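PDB 2C4X: endoglucanase from Clostridium thermocellum, which probably degrades cellulose, and is represented here by its C-terminal PKD domain and the CBM44 module that recognises xyloglucan and beta-glucan chains. Local coordinates for residues Lys74-Val77 and Ala83-Ser86; Arg136-Thr141 and Ala150-Asp155. The protein carries 1 engineered substitution. All coordinates share one frame; numbering follows the deposited sequence.

Contact 1 (Lys74-Val77 and Ala83-Ser86); sequences KLIV and ASSS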
loop_
_atom_site.group_PDB
_atom_site.type_symbol
_atom_site.label_atom_id
_atom_site.label_comp_id
_atom_site.label_asym_id
_atom_site.label_seq_id
_atom_site.Cartn_x
_atom_site.Cartn_y
_atom_site.Cartn_z
ATOM N N LYS A 74 22.686 5.232 -1.194
ATOM C CA LYS A 74 23.880 4.997 -1.980
ATOM C C LYS A 74 25.075 4.755 -1.070
ATOM O O LYS A 74 25.368 5.564 -0.186
ATOM C CB LYS A 74 24.167 6.179 -2.920
ATOM C CG LYS A 74 25.444 6.005 -3.751
ATOM C CD LYS A 74 25.624 7.184 -4.687
ATOM C CE LYS A 74 26.671 6.907 -5.743
ATOM N NZ LYS A 74 27.015 8.160 -6.511
ATOM N N LEU A 75 25.763 3.637 -1.297
ATOM C CA LEU A 75 27.005 3.354 -0.605
ATOM C C LEU A 75 28.160 3.515 -1.567
ATOM O O LEU A 75 28.136 2.962 -2.665
ATOM C CB LEU A 75 27.013 1.915 -0.070
ATOM C CG LEU A 75 28.365 1.325 0.373
ATOM C CD1 LEU A 75 28.845 1.983 1.681
ATOM C CD2 LEU A 75 28.255 -0.204 0.525
ATOM N N ILE A 76 29.179 4.255 -1.140
ATOM C CA ILE A 76 30.455 4.276 -1.831
ATOM C C ILE A 76 31.534 3.668 -0.927
ATOM O O ILE A 76 31.709 4.062 0.231
ATOM C CB ILE A 76 30.852 5.698 -2.279
ATOM C CG1 ILE A 76 29.819 6.262 -3.263
ATOM C CG2 ILE A 76 32.247 5.703 -2.939
ATOM C CD1 ILE A 76 29.946 7.771 -3.514
ATOM N N VAL A 77 32.257 2.710 -1.489
ATOM C CA VAL A 77 33.332 2.018 -0.810
ATOM C C VAL A 77 34.645 2.433 -1.465
ATOM O O VAL A 77 34.769 2.407 -2.695
ATOM C CB VAL A 77 33.102 0.480 -0.918
ATOM C CG1 VAL A 77 34.338 -0.294 -0.574
ATOM C CG2 VAL A 77 31.949 0.049 -0.028
ATOM N N ALA A 83 40.608 4.163 -4.997
ATOM C CA ALA A 83 39.604 3.740 -5.975
ATOM C C ALA A 83 38.294 3.379 -5.275
ATOM O O ALA A 83 38.292 2.883 -4.143
ATOM C CB ALA A 83 40.109 2.552 -6.822
ATOM N N SER A 84 37.182 3.631 -5.952
ATOM C CA SER A 84 35.885 3.417 -5.334
ATOM C C SER A 84 34.850 2.787 -6.263
ATOM O O SER A 84 34.983 2.840 -7.489
ATOM C CB SER A 84 35.361 4.720 -4.731
ATOM O OG SER A 84 35.221 5.701 -5.731
ATOM N N SER A 85 33.838 2.174 -5.643
ATOM C CA SER A 85 32.660 1.639 -6.313
ATOM C C SER A 85 31.443 2.071 -5.531
ATOM O O SER A 85 31.528 2.321 -4.330
ATOM C CB SER A 85 32.692 0.106 -6.309
ATOM O OG SER A 85 33.918 -0.332 -6.853
ATOM N N SER A 86 30.301 2.115 -6.205
ATOM C CA SER A 86 29.050 2.439 -5.544
ATOM C C SER A 86 27.982 1.379 -5.784
ATOM O O SER A 86 27.979 0.705 -6.830
ATOM C CB SER A 86 28.556 3.826 -5.977
ATOM O OG SER A 86 27.931 3.792 -7.244
HETATM O O HOH W 1 28.755 6.780 -8.039
#
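V77 and S85 face each other as an antiparallel hydrogen-bonded pair. V77 N gives its hydrogen to S85 O at 3.0 Å, with an N-H...O angle of 168°, and S85 N returns a bond of 3.1 Å to V77 O. The second is more bent, 154° at the hydrogen. One step along, back to I76 on one strand and on to S86 on the other, comes a non-hydrogen-bonded pair, the CA atoms of I76 and S86 4.4 Å apart. Around it CA-H...O contacts supplement these bonds: L75 O lies 3.1 Å from S86 CA, and S85 O receives I76 CA besides V77 N.

On the face bearing I76, a water joins the strands, accepting from K74 NZ at 2.7 Å and bonding S86 OG over a longer 3.2 Å. K74 gets there because its chain is fully extended, with CG anti to the backbone N (chi1 178°), which carries CE alongside S86 CB at 3.6 Å. The two branches of I76 divide between its partner and a diagonal neighbour: CG1 meets S86 CB, and CG2 meets S84 CB at 3.7 Å.

L75 and V77 turn to the other face and pack on Y44 of strand 41-47, inside the PKD domain. Strand 69-79 thus lies between strand 41-47 and the outermost strand 84-93, with which it forms a beta hairpin; A83, at the turn, adjoins the calcium ligands N7 and D79.

Contact 2 (Arg136-Thr141 and Ala150-Asp155); sequences RGLKWT and AELKLD. With CA (calcium ion), chain C.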
loop_
_atom_site.group_PDB
_atom_site.type_symbol
_atom_site.label_atom_id
_atom_site.label_comp_id
_atom_site.label_asym_id
_atom_site.label_seq_id
_atom_site.Cartn_x
_atom_site.Cartn_y
_atom_site.Cartn_z
ATOM N N ARG A 136 -8.269 3.483 13.210
ATOM C CA ARG A 136 -9.643 3.361 12.717
ATOM C C ARG A 136 -9.759 2.886 11.270
ATOM O O ARG A 136 -8.812 2.980 10.499
ATOM C CB ARG A 136 -10.382 4.691 12.879
ATOM C CG ARG A 136 -10.572 5.120 14.320
ATOM C CD ARG A 136 -11.304 6.438 14.413
ATOM N NE ARG A 136 -11.707 6.691 15.791
ATOM C CZ ARG A 136 -12.861 6.303 16.327
ATOM N NH1 ARG A 136 -13.762 5.641 15.602
ATOM N NH2 ARG A 136 -13.113 6.585 17.602
ATOM N N GLY A 137 -10.935 2.370 10.928
ATOM C CA GLY A 137 -11.271 1.979 9.561
ATOM C C GLY A 137 -12.778 1.842 9.474
ATOM O O GLY A 137 -13.495 2.317 10.356
ATOM N N LEU A 138 -13.257 1.198 8.412
ATOM C CA LEU A 138 -14.687 0.914 8.268
ATOM C C LEU A 138 -14.997 -0.526 8.640
ATOM O O LEU A 138 -14.175 -1.431 8.432
ATOM C CB LEU A 138 -15.182 1.206 6.845
ATOM C CG LEU A 138 -15.171 2.662 6.369
ATOM C CD1 LEU A 138 -15.798 2.794 4.977
ATOM C CD2 LEU A 138 -15.867 3.589 7.376
ATOM N N LYS A 139 -16.183 -0.721 9.207
ATOM C CA LYS A 139 -16.694 -2.037 9.528
ATOM C C LYS A 139 -18.004 -2.188 8.772
ATOM O O LYS A 139 -18.968 -1.462 9.027
ATOM C CB LYS A 139 -16.902 -2.173 11.038
ATOM C CG LYS A 139 -17.481 -3.496 11.493
ATOM C CD LYS A 139 -17.738 -3.468 12.996
ATOM C CE LYS A 139 -18.541 -4.670 13.438
ATOM N NZ LYS A 139 -18.689 -4.738 14.925
ATOM N N TRP A 140 -18.020 -3.126 7.836
ATOM C CA TRP A 140 -19.125 -3.280 6.897
ATOM C C TRP A 140 -19.788 -4.627 7.129
ATOM O O TRP A 140 -19.207 -5.674 6.841
ATOM C CB TRP A 140 -18.589 -3.143 5.465
ATOM C CG TRP A 140 -19.573 -3.356 4.319
ATOM C CD1 TRP A 140 -20.919 -3.084 4.303
ATOM C CD2 TRP A 140 -19.248 -3.844 3.006
ATOM N NE1 TRP A 140 -21.450 -3.397 3.063
ATOM C CE2 TRP A 140 -20.447 -3.864 2.251
ATOM C CE3 TRP A 140 -18.055 -4.271 2.397
ATOM C CZ2 TRP A 140 -20.488 -4.302 0.912
ATOM C CZ3 TRP A 140 -18.095 -4.704 1.061
ATOM C CH2 TRP A 140 -19.304 -4.714 0.335
ATOM N N THR A 141 -20.999 -4.593 7.673
ATOM C CA THR A 141 -21.727 -5.820 7.999
ATOM C C THR A 141 -22.851 -6.054 6.999
ATOM O O THR A 141 -23.734 -5.215 6.837
ATOM C CB THR A 141 -22.278 -5.797 9.450
ATOM O OG1 THR A 141 -21.215 -5.487 10.364
ATOM C CG2 THR A 141 -22.888 -7.149 9.830
ATOM N N ALA A 150 -23.969 -6.788 -2.722
ATOM C CA ALA A 150 -23.927 -5.679 -1.772
ATOM C C ALA A 150 -22.766 -4.763 -2.119
ATOM O O ALA A 150 -21.711 -5.240 -2.530
ATOM C CB ALA A 150 -23.817 -6.200 -0.323
ATOM N N GLU A 151 -22.972 -3.451 -1.980
ATOM C CA GLU A 151 -21.924 -2.461 -2.266
ATOM C C GLU A 151 -21.618 -1.591 -1.062
ATOM O O GLU A 151 -22.513 -1.247 -0.296
ATOM C CB GLU A 151 -22.310 -1.530 -3.432
ATOM C CG GLU A 151 -22.525 -2.208 -4.755
ATOM C CD GLU A 151 -23.930 -2.795 -4.891
ATOM O OE1 GLU A 151 -24.900 -2.202 -4.373
ATOM O OE2 GLU A 151 -24.061 -3.855 -5.517
ATOM N N LEU A 152 -20.343 -1.242 -0.916
ATOM C CA LEU A 152 -19.905 -0.162 -0.050
ATOM C C LEU A 152 -19.294 0.859 -1.003
ATOM O O LEU A 152 -18.275 0.575 -1.637
ATOM C CB LEU A 152 -18.864 -0.668 0.964
ATOM C CG LEU A 152 -18.255 0.381 1.897
ATOM C CD1 LEU A 152 -19.336 1.074 2.713
ATOM C CD2 LEU A 152 -17.182 -0.230 2.797
ATOM N N LYS A 153 -19.898 2.041 -1.099
ATOM C CA LYS A 153 -19.640 2.920 -2.239
ATOM C C LYS A 153 -19.534 4.408 -1.885
ATOM O O LYS A 153 -20.094 4.873 -0.889
ATOM C CB LYS A 153 -20.720 2.708 -3.317
ATOM C CG LYS A 153 -22.096 3.296 -2.947
ATOM C CD LYS A 153 -23.152 2.931 -3.953
ATOM C CE LYS A 153 -24.497 3.544 -3.579
ATOM N NZ LYS A 153 -25.541 3.127 -4.574
ATOM N N LEU A 154 -18.794 5.127 -2.719
ATOM C CA LEU A 154 -18.666 6.563 -2.638
ATOM C C LEU A 154 -19.117 7.145 -3.981
ATOM O O LEU A 154 -18.507 6.857 -5.017
ATOM C CB LEU A 154 -17.196 6.934 -2.404
ATOM C CG LEU A 154 -16.706 8.192 -1.669
ATOM C CD1 LEU A 154 -15.519 8.773 -2.429
ATOM C CD2 LEU A 154 -17.747 9.279 -1.382
ATOM N N ASP A 155 -20.191 7.933 -3.970
ATOM C CA ASP A 155 -20.517 8.782 -5.111
ATOM C C ASP A 155 -19.929 10.145 -4.773
ATOM O O ASP A 155 -20.300 10.770 -3.800
ATOM C CB ASP A 155 -22.028 8.890 -5.343
ATOM C CG ASP A 155 -22.651 7.590 -5.810
ATOM O OD1 ASP A 155 -22.433 7.181 -6.986
ATOM O OD2 ASP A 155 -23.389 6.986 -4.993
HETATM CA CA CA C . -7.043 3.914 9.167
HETATM O O HOH W 2 -23.894 -2.894 1.461
#
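W140 and L152 make the central apolar contact, a CH-pi interaction in which L152 CB stands 3.7 Å from the centroid of the six-membered ring and only 8° off its normal. The indole is carried across by a first torsion that sets CG anti to the backbone N (chi1 176°). The two side chains run past one another in opposite directions. L152 CB lies over the ring, and CD2 reaches onward, towards the opposite strand, to meet L138 CD1 at 4.0 Å. A150 CB adds a further apolar touch, 4.0 Å from W140 CZ2.

Backbone atoms of the 150-155 segment also border the indole: W140 CZ2 comes within 3.5 Å of E151 C, and A150 O sits at the ring edge.

No direct hydrogen bond crosses the contact. The polar link is a water lying in the plane of the indole, which accepts from W140 NE1 at 3.0 Å and donates to E151 O at 2.8 Å.

Metal binding is confined to one end. R136 O coordinates calcium at 2.4 Å, and D99, N104, E106, K133 and D248 complete the protein ligands.

The axes of segments 137-141 and 150-155 approach no closer than 9.2 Å, and W140 also packs on I233 and V235 of the facing sheet. This is the spacing of the two layers of the CBM44 beta-sandwich, bridged by side chains. Apolar packing therefore joins the layers, while the water satisfies the indole N-H within a buried interface and calcium ties the start of strand 137-145 to D248 on strand 241-251 and to ligands from elsewhere in the chain.

The two contacts follow one another along the chain, contact 1 closing before contact 2 opens. Their centres are 50 Å apart and their nearest atoms about 34 Å, on opposite sides of the chain's centre, without touching. They share no sheet: contact 1 lies within the four-stranded sheet of the PKD domain, whereas contact 2 spans the two five-stranded sheets of the carbohydrate-binding module. They therefore sample different levels of beta architecture, pairing within a sheet and packing between sheets. Contact 1 borders one calcium site, whereas contact 2 supplies a ligand to another. The arrangement is that of two distinct beta domains in series, each with its own core and its own metal.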